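Local atomic coordinates of conserved protein (Methanothermobacter thermautotrophicus, PDB entry 1I36), a protein that is of unknown function but binds NADP and resembles 3-hydroxyacid dehydrogenases in structure, so probably acts as an NADP-dependent oxidoreductase. Residues A[85-90]-A[110-115]; A[106-111]-A[125-130]; A[23-28]-A[45-50]; A[58-63]-A[78-83]. The protein carries 1 engineered substitution. One frame throughout, in Å; residues are numbered along the deposited sequence.

Interaction 1: residues A[85-90]-A[110-115]; sequences VDINNI and AAIMGS. With NAP (NADP nicotinamide-adenine-dinucleotide phosphate), chain C.
Asp86 OD1 is gripped twice by Asn88, whose backbone N donates to it at 2.9 Å in an Asx turn and whose ND2 adds a weak bond; a second weak bond from ND2 reaches OD2. The same aspartate ties the two segments together, its O accepting from Ala110 N over 3.0 Å with an N-H...O angle of 158°. One residue further the chains begin to part: Ile87 turns its CA hydrogen to Ala110 O, and a water joins Ile87 O to the amide of Ile112. On the apolar side, Val85 CG1 rests on the methyl of Ala110. With CG1 of Ile87 anti to the backbone N (chi1 -155°), the far end of that side chain runs across Ile112 at about a right angle, CD1 lying 3.5 Å from Ile112 CG1. Ile112 in turn faces the nicotinamide, its CB 3.8 Å from C5N of NADP. Shortening Ile112 to an alanine would probably open a gap beside Ile87 CD1 and leave that methyl free to shift. The Asx turn fixes the Asn88 amide with OD1 turned to the ribose, whose O3D donates to it over 2.9 Å; Asn89 N adds weak bonds to O2D and O3D. The contact thus forms part of the nicotinamide-ribose end of the NADP site. It lies at the C-terminal ends of two parallel strands, 83-86 and 106-112, joined through helix 92-101 as a beta-alpha-beta unit, with strand 59-62 flanking the first, strand 124-128 the second, and helix 154-182 touching Ala111 and Asn89.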
# COMPACT_ATOMS: atom_id res chain seq x y z
N VAL A 85 -9.59 20.89 24.60
CA VAL A 85 -9.43 19.77 23.68
C VAL A 85 -9.99 20.11 22.31
O VAL A 85 -11.18 20.30 22.14
CB VAL A 85 -10.17 18.54 24.24
CG1 VAL A 85 -9.87 17.30 23.41
CG2 VAL A 85 -9.71 18.31 25.70
N ASP A 86 -9.10 20.26 21.34
CA ASP A 86 -9.52 20.60 20.00
C ASP A 86 -9.63 19.30 19.18
O ASP A 86 -8.64 18.60 18.95
CB ASP A 86 -8.56 21.60 19.35
CG ASP A 86 -9.11 22.15 18.03
OD1 ASP A 86 -9.38 21.36 17.10
OD2 ASP A 86 -9.29 23.37 17.91
N ILE A 87 -10.84 19.02 18.71
CA ILE A 87 -11.08 17.80 17.97
C ILE A 87 -11.49 18.09 16.52
O ILE A 87 -11.90 17.21 15.79
CB ILE A 87 -12.11 16.91 18.73
CG1 ILE A 87 -11.93 15.44 18.36
CG2 ILE A 87 -13.55 17.39 18.48
CD1 ILE A 87 -12.63 14.48 19.37
N ASN A 88 -11.23 19.32 16.08
CA ASN A 88 -11.58 19.71 14.73
C ASN A 88 -10.62 19.19 13.65
O ASN A 88 -9.43 18.98 13.89
CB ASN A 88 -11.70 21.23 14.62
CG ASN A 88 -12.68 21.81 15.62
OD1 ASN A 88 -13.88 21.60 15.51
ND2 ASN A 88 -12.16 22.52 16.62
N ASN A 89 -11.14 19.01 12.44
CA ASN A 89 -10.29 18.52 11.36
C ASN A 89 -9.55 19.69 10.74
O ASN A 89 -10.00 20.25 9.75
CB ASN A 89 -11.11 17.79 10.28
CG ASN A 89 -10.22 17.21 9.18
OD1 ASN A 89 -9.07 16.81 9.43
ND2 ASN A 89 -10.74 17.20 7.94
N ILE A 90 -8.45 20.09 11.39
CA ILE A 90 -7.59 21.16 10.92
C ILE A 90 -6.16 20.64 10.81
O ILE A 90 -5.80 19.63 11.40
CB ILE A 90 -7.64 22.41 11.86
CG1 ILE A 90 -7.47 22.00 13.34
CG2 ILE A 90 -8.98 23.13 11.66
CD1 ILE A 90 -7.35 23.22 14.31
N ALA A 110 -6.83 16.40 19.98
CA ALA A 110 -7.48 15.07 19.94
C ALA A 110 -7.80 14.81 18.47
O ALA A 110 -8.19 15.72 17.77
CB ALA A 110 -8.78 15.09 20.76
N ALA A 111 -7.67 13.57 18.01
CA ALA A 111 -7.98 13.24 16.61
C ALA A 111 -8.82 11.96 16.59
O ALA A 111 -8.41 10.93 17.15
CB ALA A 111 -6.68 13.04 15.80
N ILE A 112 -9.97 12.05 15.95
CA ILE A 112 -10.92 10.95 15.82
C ILE A 112 -10.36 10.02 14.73
O ILE A 112 -10.12 10.46 13.61
CB ILE A 112 -12.32 11.48 15.43
CG1 ILE A 112 -12.90 12.24 16.63
CG2 ILE A 112 -13.26 10.30 15.09
CD1 ILE A 112 -14.25 12.96 16.36
N MET A 113 -10.12 8.77 15.11
CA MET A 113 -9.52 7.78 14.21
C MET A 113 -10.52 6.80 13.60
O MET A 113 -10.22 5.61 13.47
CB MET A 113 -8.45 7.00 14.99
CG MET A 113 -7.31 7.87 15.49
SD MET A 113 -6.57 8.70 14.12
CE MET A 113 -5.55 7.44 13.44
N GLY A 114 -11.67 7.30 13.19
CA GLY A 114 -12.67 6.43 12.61
C GLY A 114 -13.94 7.16 12.23
O GLY A 114 -13.92 8.37 11.97
N SER A 115 -15.04 6.41 12.21
CA SER A 115 -16.34 6.96 11.86
C SER A 115 -17.21 7.18 13.10
O SER A 115 -17.59 6.22 13.76
CB SER A 115 -17.05 5.99 10.90
OG SER A 115 -18.41 6.35 10.70
PA NAP C . -21.61 19.48 12.78
O1A NAP C . -20.91 20.18 11.71
O2A NAP C . -22.05 18.12 13.02
O5B NAP C . -21.39 20.28 14.24
C5B NAP C . -20.55 21.54 14.53
C4B NAP C . -21.57 22.27 15.29
O4B NAP C . -20.61 23.53 15.65
C3B NAP C . -22.36 23.14 14.89
O3B NAP C . -23.23 22.38 15.62
C2B NAP C . -22.69 24.57 14.98
O2B NAP C . -23.65 25.24 15.45
C1B NAP C . -21.47 24.73 15.67
N9A NAP C . -20.74 25.94 15.23
C8A NAP C . -20.39 26.56 14.03
N7A NAP C . -19.78 27.71 14.23
C5A NAP C . -19.71 27.86 15.61
C6A NAP C . -19.18 28.89 16.45
N6A NAP C . -18.60 29.98 15.96
N1A NAP C . -19.29 28.72 17.83
C2A NAP C . -19.89 27.61 18.35
N3A NAP C . -20.41 26.61 17.62
C4A NAP C . -20.29 26.80 16.23
O3 NAP C . -20.05 18.90 12.86
PN NAP C . -19.33 17.49 13.49
O1N NAP C . -19.55 16.36 12.53
O2N NAP C . -19.91 17.41 14.83
O5D NAP C . -17.77 17.67 13.70
C5D NAP C . -17.23 18.67 14.61
C4D NAP C . -15.73 18.75 14.39
O4D NAP C . -14.99 17.50 14.51
C3D NAP C . -15.32 19.29 13.00
O3D NAP C . -14.18 20.21 13.00
C2D NAP C . -15.03 18.09 12.17
O2D NAP C . -14.15 18.34 11.11
C1D NAP C . -14.48 17.10 13.23
N1N NAP C . -14.67 15.68 12.89
C2N NAP C . -15.96 15.17 12.69
C3N NAP C . -16.03 13.77 12.37
C7N NAP C . -17.30 13.10 12.15
O7N NAP C . -17.34 11.88 11.89
N7N NAP C . -18.48 13.77 12.22
C4N NAP C . -14.84 13.01 12.29
C5N NAP C . -13.60 13.54 12.48
C6N NAP C . -13.52 14.87 12.78
P2B NAP C . -24.77 25.63 14.28
O1X NAP C . -25.54 24.40 13.89
O2X NAP C . -25.55 26.59 15.02
O3X NAP C . -24.02 26.11 13.14
O HOH W 1 -10.60 14.80 14.72
O HOH W 2 -8.17 16.65 14.92

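Interaction 2: residues A[106-111]-A[125-130]; sequences GFVDAA and IIASGR
Val108, Ala110 and Ala127 meet on one face of an antiparallel strand pair, the place where the parallel Rossmann-type sheet turns mixed as strand 124-128 runs back beside strand 106-112. Val108 places CG1 anti to its own N (chi1 177°), which brings that branch to 3.7 Å from the methyl of Ala127. Further along, Ile125 lays CG2 beside Ala110 CB at 3.9 Å. The opposite face carries Asp109, Ser128, Ala111 and Ile126, and is covered by helix 154-182. There Asp109 and Ser128 stand as a hydrogen-bonded pair whose polar ends turn to other partners: Ser128 OG is 3.4 Å from Asp109 CB but bonds to Glu151 O and Ala155 N, while Asp109 OD1 bonds to Ser156 OG. Both buried groups therefore pin the start of the helix to the sheet. Met192 of the second subunit packs on Ile126. Gly129 suits its position, since a CB there would run into Phe107 O. Of the four backbone bonds, the pair linking Asp109 and Ser128 is followed by the pair linking Ala111 and Ile126, whose shorter member, Ala111 N to Ile126 O, spans 2.7 Å with the donor nearly along the C=O axis.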
# COMPACT_ATOMS: atom_id res chain seq x y z
N GLY A 106 -4.33 24.35 29.41
CA GLY A 106 -3.57 23.31 28.75
C GLY A 106 -4.32 22.98 27.46
O GLY A 106 -5.55 23.03 27.42
N PHE A 107 -3.58 22.67 26.40
CA PHE A 107 -4.22 22.37 25.13
C PHE A 107 -3.95 20.91 24.78
O PHE A 107 -2.83 20.45 24.88
CB PHE A 107 -3.65 23.25 24.03
CG PHE A 107 -4.30 23.03 22.68
CD1 PHE A 107 -3.89 22.01 21.85
CD2 PHE A 107 -5.27 23.90 22.23
CE1 PHE A 107 -4.44 21.85 20.56
CE2 PHE A 107 -5.83 23.76 20.93
CZ PHE A 107 -5.40 22.73 20.11
N VAL A 108 -4.98 20.23 24.28
CA VAL A 108 -4.86 18.84 23.84
C VAL A 108 -5.33 18.70 22.40
O VAL A 108 -6.42 19.16 22.06
CB VAL A 108 -5.74 17.91 24.73
CG1 VAL A 108 -5.67 16.44 24.21
CG2 VAL A 108 -5.17 17.93 26.19
N ASP A 109 -4.49 18.12 21.55
CA ASP A 109 -4.85 17.89 20.13
C ASP A 109 -5.51 16.49 20.15
O ASP A 109 -4.82 15.52 20.42
CB ASP A 109 -3.55 17.85 19.33
CG ASP A 109 -3.75 17.49 17.87
OD1 ASP A 109 -4.91 17.42 17.40
OD2 ASP A 109 -2.72 17.27 17.20
N ALA A 110 -6.83 16.40 19.98
CA ALA A 110 -7.48 15.07 19.94
C ALA A 110 -7.80 14.81 18.47
O ALA A 110 -8.19 15.72 17.77
CB ALA A 110 -8.78 15.09 20.76
N ALA A 111 -7.67 13.57 18.01
CA ALA A 111 -7.98 13.24 16.61
C ALA A 111 -8.82 11.96 16.59
O ALA A 111 -8.41 10.93 17.15
CB ALA A 111 -6.68 13.04 15.80
N ILE A 125 -9.97 7.65 19.87
CA ILE A 125 -9.54 9.02 19.73
C ILE A 125 -8.08 9.06 20.20
O ILE A 125 -7.77 8.59 21.29
CB ILE A 125 -10.36 9.93 20.66
CG1 ILE A 125 -11.81 9.97 20.19
CG2 ILE A 125 -9.75 11.35 20.74
CD1 ILE A 125 -12.71 10.65 21.24
N ILE A 126 -7.18 9.59 19.39
CA ILE A 126 -5.80 9.69 19.89
C ILE A 126 -5.61 11.15 20.32
O ILE A 126 -6.24 12.06 19.74
CB ILE A 126 -4.74 9.22 18.86
CG1 ILE A 126 -4.81 10.05 17.58
CG2 ILE A 126 -4.94 7.69 18.55
CD1 ILE A 126 -3.61 9.79 16.61
N ALA A 127 -4.78 11.38 21.32
CA ALA A 127 -4.58 12.74 21.86
C ALA A 127 -3.12 13.00 22.17
O ALA A 127 -2.39 12.11 22.66
CB ALA A 127 -5.45 12.90 23.15
N SER A 128 -2.69 14.23 21.89
CA SER A 128 -1.30 14.59 22.10
C SER A 128 -1.20 15.92 22.85
O SER A 128 -2.10 16.75 22.78
CB SER A 128 -0.55 14.64 20.77
OG SER A 128 -0.92 15.77 19.98
N GLY A 129 -0.08 16.10 23.56
CA GLY A 129 0.13 17.31 24.35
C GLY A 129 0.45 16.88 25.78
O GLY A 129 0.13 15.75 26.18
N ARG A 130 0.99 17.81 26.57
CA ARG A 130 1.38 17.54 27.96
C ARG A 130 0.22 17.14 28.83
O ARG A 130 0.38 16.41 29.81
CB ARG A 130 2.03 18.78 28.62
CG ARG A 130 3.29 19.23 27.99
CD ARG A 130 3.92 20.38 28.84
NE ARG A 130 4.25 19.95 30.19
CZ ARG A 130 3.56 20.30 31.26
NH1 ARG A 130 2.51 21.09 31.13
NH2 ARG A 130 3.94 19.90 32.46

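Interaction 3: residues A[23-28]-A[45-50]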
# COMPACT_ATOMS: atom_id res chain seq x y z
N GLY A 23 -22.64 9.61 34.24
CA GLY A 23 -22.69 10.53 35.37
C GLY A 23 -21.98 11.86 35.30
O GLY A 23 -21.88 12.58 36.30
N VAL A 24 -21.50 12.23 34.12
CA VAL A 24 -20.78 13.50 33.97
C VAL A 24 -21.76 14.60 33.62
O VAL A 24 -22.65 14.40 32.82
CB VAL A 24 -19.71 13.37 32.85
CG1 VAL A 24 -19.01 14.71 32.55
CG2 VAL A 24 -18.71 12.31 33.23
N GLU A 25 -21.62 15.77 34.24
CA GLU A 25 -22.50 16.86 33.86
C GLU A 25 -21.89 17.52 32.61
O GLU A 25 -20.76 17.95 32.65
CB GLU A 25 -22.61 17.91 34.95
CG GLU A 25 -23.85 18.76 34.71
CD GLU A 25 -23.75 20.16 35.24
OE1 GLU A 25 -22.92 20.42 36.14
OE2 GLU A 25 -24.54 21.01 34.75
N VAL A 26 -22.61 17.53 31.50
CA VAL A 26 -22.11 18.12 30.26
C VAL A 26 -22.84 19.44 30.03
O VAL A 26 -24.05 19.50 30.22
CB VAL A 26 -22.32 17.15 29.07
CG1 VAL A 26 -21.64 15.84 29.38
CG2 VAL A 26 -23.79 16.83 28.89
N VAL A 27 -22.10 20.49 29.66
CA VAL A 27 -22.71 21.81 29.45
C VAL A 27 -22.30 22.45 28.12
O VAL A 27 -21.25 22.14 27.58
CB VAL A 27 -22.36 22.83 30.60
CG1 VAL A 27 -22.50 22.20 31.98
CG2 VAL A 27 -20.99 23.43 30.41
N THR A 28 -23.13 23.34 27.62
CA THR A 28 -22.83 24.02 26.36
C THR A 28 -23.67 25.31 26.28
O THR A 28 -24.66 25.42 26.99
CB THR A 28 -23.15 23.10 25.15
OG1 THR A 28 -22.50 23.61 23.99
CG2 THR A 28 -24.64 23.07 24.88
N GLY A 45 -29.90 16.37 26.66
CA GLY A 45 -30.19 16.86 28.00
C GLY A 45 -29.02 17.59 28.65
O GLY A 45 -28.78 17.49 29.85
N VAL A 46 -28.30 18.36 27.84
CA VAL A 46 -27.15 19.10 28.33
C VAL A 46 -27.57 20.32 29.12
O VAL A 46 -28.66 20.84 28.95
CB VAL A 46 -26.22 19.55 27.18
CG1 VAL A 46 -25.67 18.33 26.44
CG2 VAL A 46 -26.96 20.46 26.23
N THR A 47 -26.71 20.77 30.02
CA THR A 47 -27.02 21.95 30.80
C THR A 47 -26.75 23.17 29.92
O THR A 47 -25.65 23.33 29.40
CB THR A 47 -26.17 22.01 32.08
OG1 THR A 47 -26.56 20.93 32.94
CG2 THR A 47 -26.35 23.33 32.79
N GLU A 48 -27.77 23.99 29.70
CA GLU A 48 -27.65 25.19 28.88
C GLU A 48 -27.14 26.31 29.75
O GLU A 48 -27.71 26.62 30.79
CB GLU A 48 -29.00 25.52 28.26
CG GLU A 48 -29.40 24.42 27.29
CD GLU A 48 -30.83 24.50 26.79
OE1 GLU A 48 -31.44 25.60 26.78
OE2 GLU A 48 -31.34 23.44 26.37
N THR A 49 -26.07 26.96 29.31
CA THR A 49 -25.46 27.99 30.12
C THR A 49 -24.79 29.08 29.28
O THR A 49 -24.93 29.09 28.07
CB THR A 49 -24.44 27.34 31.05
OG1 THR A 49 -23.96 28.31 32.00
CG2 THR A 49 -23.26 26.78 30.25
N SER A 50 -24.07 30.00 29.93
CA SER A 50 -23.42 31.07 29.18
C SER A 50 -22.12 30.56 28.56
O SER A 50 -21.57 29.54 28.98
CB SER A 50 -23.13 32.27 30.08
OG SER A 50 -22.05 32.01 30.98
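The carboxylate of Glu25 meets Thr47 through its OE2, which takes the hydroxyl hydrogen of Thr47 OG1 on the anti lone pair, away from OE1, at 2.7 Å. The two side chains cross at about a right angle, and OE2 also lies 3.3 Å from Thr47 CB. An extended chain beyond CG, itself anti to the backbone N (chi1 -162°), carries the acid across to the next strand, while the Glu25 side chain also packs on Arg2 of strand 2-6. Replacing Glu25 with an alanine would probably leave the Thr47 hydroxyl without this acceptor and free to turn. The flat peptide groups form a short parallel ladder: Thr47 N points at Val26 O in the carbonyl plane at 3.0 Å, Thr28 N returns to Thr47 O, and Thr49 N reaches Thr28 O, tilted from its plane. Val27 lies alongside Thr47, pointing the same way. On the other face Val46 is wedged between two neighbours, its CG1 at a tight 3.4 Å from Val26 CG2 and its CG2 at 3.7 Å from Thr28 CG2. Val46 also packs on Phe8, which binds NADP. Together with helix 35-44 these strands form a beta-alpha-beta unit at the margin of the Rossmann sheet, the Thr28 side chain lying about 7 Å from that of Arg33, which binds NADP. The chemistry is thus divided: peptide bonds fix the register, Val26, Val46 and the Thr28 methyl pack on one face, and the acid-hydroxyl bond adds one polar tie where the contact is partly exposed.

Interaction 4: residues A[58-63]-A[78-83]; sequences PVVISA and RHVRGI. With NAP (NADP nicotinamide-adenine-dinucleotide phosphate), chain C.
Val80 comes first among the residues that touch Val60: the two side chains reach toward each other tip to tip, CG2 to CG2, at 4.0 Å. In both, CG2 is the branch anti to the carbonyl carbon, and Val80 rests on Tyr55 of helix 51-55 as well. The chain then comes close to strand 59-62 at Gly82, whose CA lies 3.5 Å from Pro58 O. A CB on this residue would clash with that same carbonyl oxygen, so the absence of a side chain is what allows the backbones to approach. Here the loop that follows helix 69-77 becomes a strand, closing a beta-alpha-beta crossover of the Rossmann fold in which strand 59-62 and strand 83-86 lie parallel as neighbours. Ile83 makes the junction with both of its backbone polar atoms. Its N donates to Pro58 O over 2.9 Å in an almost straight bond, N-H...O 176°, although the donor stands above the carbonyl plane rather than on a lone pair. Its O accepts from Val60 N, again at 2.9 Å, this time with the donor nearly in line with the C=O. The two bonds bracket Val59, whose CA hydrogen also faces Ile83 O. At the far end of strand 59-62, beyond Ser62, which bonds through OG to Asn88 ND2, Ala63 O comes within 3.6 Å of C5B of NADP.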
# COMPACT_ATOMS: atom_id res chain seq x y z
N PRO A 58 -13.45 22.25 33.83
CA PRO A 58 -12.07 21.73 33.84
C PRO A 58 -11.64 21.09 32.51
O PRO A 58 -10.45 20.97 32.23
CB PRO A 58 -12.09 20.74 35.02
CG PRO A 58 -13.52 20.30 35.07
CD PRO A 58 -14.27 21.59 34.86
N VAL A 59 -12.64 20.73 31.69
CA VAL A 59 -12.41 20.16 30.36
C VAL A 59 -13.39 20.84 29.40
O VAL A 59 -14.61 20.79 29.59
CB VAL A 59 -12.61 18.60 30.28
CG1 VAL A 59 -12.28 18.10 28.85
CG2 VAL A 59 -11.65 17.88 31.30
N VAL A 60 -12.83 21.49 28.39
CA VAL A 60 -13.60 22.20 27.38
C VAL A 60 -13.24 21.57 26.03
O VAL A 60 -12.07 21.54 25.66
CB VAL A 60 -13.19 23.67 27.33
CG1 VAL A 60 -13.99 24.39 26.22
CG2 VAL A 60 -13.48 24.34 28.73
N ILE A 61 -14.23 21.03 25.33
CA ILE A 61 -13.98 20.39 24.04
C ILE A 61 -14.57 21.25 22.92
O ILE A 61 -15.74 21.60 22.95
CB ILE A 61 -14.64 18.97 23.98
CG1 ILE A 61 -14.00 18.03 25.04
CG2 ILE A 61 -14.48 18.37 22.59
CD1 ILE A 61 -14.75 16.71 25.22
N SER A 62 -13.73 21.56 21.94
CA SER A 62 -14.11 22.36 20.77
C SER A 62 -14.38 21.38 19.63
O SER A 62 -13.47 20.74 19.13
CB SER A 62 -12.94 23.27 20.37
OG SER A 62 -13.24 23.94 19.16
N ALA A 63 -15.64 21.28 19.23
CA ALA A 63 -16.07 20.38 18.16
C ALA A 63 -16.97 21.21 17.25
O ALA A 63 -18.20 21.04 17.23
CB ALA A 63 -16.83 19.20 18.75
N ARG A 78 -9.16 33.36 26.19
CA ARG A 78 -9.13 34.49 27.12
C ARG A 78 -9.65 34.04 28.49
O ARG A 78 -9.47 34.75 29.48
CB ARG A 78 -10.06 35.61 26.63
CG ARG A 78 -9.55 36.38 25.45
CD ARG A 78 -10.59 37.33 24.90
NE ARG A 78 -10.12 37.81 23.62
CZ ARG A 78 -10.81 37.75 22.49
NH1 ARG A 78 -12.04 37.25 22.45
NH2 ARG A 78 -10.20 38.11 21.37
N HIS A 79 -10.29 32.87 28.54
CA HIS A 79 -10.89 32.38 29.77
C HIS A 79 -10.49 31.00 30.31
O HIS A 79 -10.36 30.81 31.52
CB HIS A 79 -12.41 32.42 29.62
CG HIS A 79 -12.95 33.78 29.27
ND1 HIS A 79 -13.20 34.17 27.97
CD2 HIS A 79 -13.29 34.83 30.05
CE1 HIS A 79 -13.68 35.41 27.97
NE2 HIS A 79 -13.74 35.83 29.22
N VAL A 80 -10.36 30.02 29.42
CA VAL A 80 -10.07 28.65 29.84
C VAL A 80 -8.80 28.52 30.66
O VAL A 80 -7.74 29.00 30.26
CB VAL A 80 -9.98 27.70 28.59
CG1 VAL A 80 -9.54 26.31 29.03
CG2 VAL A 80 -11.36 27.64 27.91
N ARG A 81 -8.92 27.86 31.81
CA ARG A 81 -7.77 27.64 32.68
C ARG A 81 -7.58 26.13 32.89
O ARG A 81 -6.55 25.69 33.40
CB ARG A 81 -7.95 28.37 34.01
CG ARG A 81 -7.68 29.87 33.91
CD ARG A 81 -7.88 30.55 35.24
NE ARG A 81 -7.71 31.99 35.10
CZ ARG A 81 -6.55 32.63 35.20
NH1 ARG A 81 -5.43 31.95 35.47
NH2 ARG A 81 -6.51 33.94 34.96
N GLY A 82 -8.56 25.35 32.45
CA GLY A 82 -8.47 23.90 32.54
C GLY A 82 -7.82 23.40 31.25
O GLY A 82 -6.88 24.02 30.72
N ILE A 83 -8.33 22.29 30.73
CA ILE A 83 -7.83 21.72 29.48
C ILE A 83 -8.80 22.02 28.32
O ILE A 83 -10.01 21.90 28.46
CB ILE A 83 -7.62 20.21 29.62
CG1 ILE A 83 -6.43 19.97 30.52
CG2 ILE A 83 -7.33 19.55 28.28
CD1 ILE A 83 -6.44 18.61 31.06
PA NAP C . -21.61 19.48 12.78
O1A NAP C . -20.91 20.18 11.71
O2A NAP C . -22.05 18.12 13.02
O5B NAP C . -21.39 20.28 14.24
C5B NAP C . -20.55 21.54 14.53
C4B NAP C . -21.57 22.27 15.29
O4B NAP C . -20.61 23.53 15.65
C3B NAP C . -22.36 23.14 14.89
O3B NAP C . -23.23 22.38 15.62
C2B NAP C . -22.69 24.57 14.98
O2B NAP C . -23.65 25.24 15.45
C1B NAP C . -21.47 24.73 15.67
N9A NAP C . -20.74 25.94 15.23
C8A NAP C . -20.39 26.56 14.03
N7A NAP C . -19.78 27.71 14.23
C5A NAP C . -19.71 27.86 15.61
C6A NAP C . -19.18 28.89 16.45
N6A NAP C . -18.60 29.98 15.96
N1A NAP C . -19.29 28.72 17.83
C2A NAP C . -19.89 27.61 18.35
N3A NAP C . -20.41 26.61 17.62
C4A NAP C . -20.29 26.80 16.23
O3 NAP C . -20.05 18.90 12.86
PN NAP C . -19.33 17.49 13.49
O1N NAP C . -19.55 16.36 12.53
O2N NAP C . -19.91 17.41 14.83
O5D NAP C . -17.77 17.67 13.70
C5D NAP C . -17.23 18.67 14.61
C4D NAP C . -15.73 18.75 14.39
O4D NAP C . -14.99 17.50 14.51
C3D NAP C . -15.32 19.29 13.00
O3D NAP C . -14.18 20.21 13.00
C2D NAP C . -15.03 18.09 12.17
O2D NAP C . -14.15 18.34 11.11
C1D NAP C . -14.48 17.10 13.23
N1N NAP C . -14.67 15.68 12.89
C2N NAP C . -15.96 15.17 12.69
C3N NAP C . -16.03 13.77 12.37
C7N NAP C . -17.30 13.10 12.15
O7N NAP C . -17.34 11.88 11.89
N7N NAP C . -18.48 13.77 12.22
C4N NAP C . -14.84 13.01 12.29
C5N NAP C . -13.60 13.54 12.48
C6N NAP C . -13.52 14.87 12.78
P2B NAP C . -24.77 25.63 14.28
O1X NAP C . -25.54 24.40 13.89
O2X NAP C . -25.55 26.59 15.02
O3X NAP C . -24.02 26.11 13.14

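All four contacts belong to one mixed sheet and each joins neighbouring strands or their ends. Along the chain interaction 3 comes first, at the margin formed by strands 25-28 and 47-48, then interaction 4, interaction 1 and interaction 2. Interactions 1 and 2 share strand 106-112, with centres 9 Å apart, and Asp86 N lies 3.0 Å from Val108 O between them. Interaction 4 meets interaction 1 through strands 59-62 and 83-86, their centres 16 Å apart; both touch NADP. Interaction 3 touches none of the others; interaction 4 comes nearest, its centre about 14 Å away. The cofactor thus lies along the C-terminal ends of the parallel strands, while interaction 2 adds the antiparallel strand beyond them.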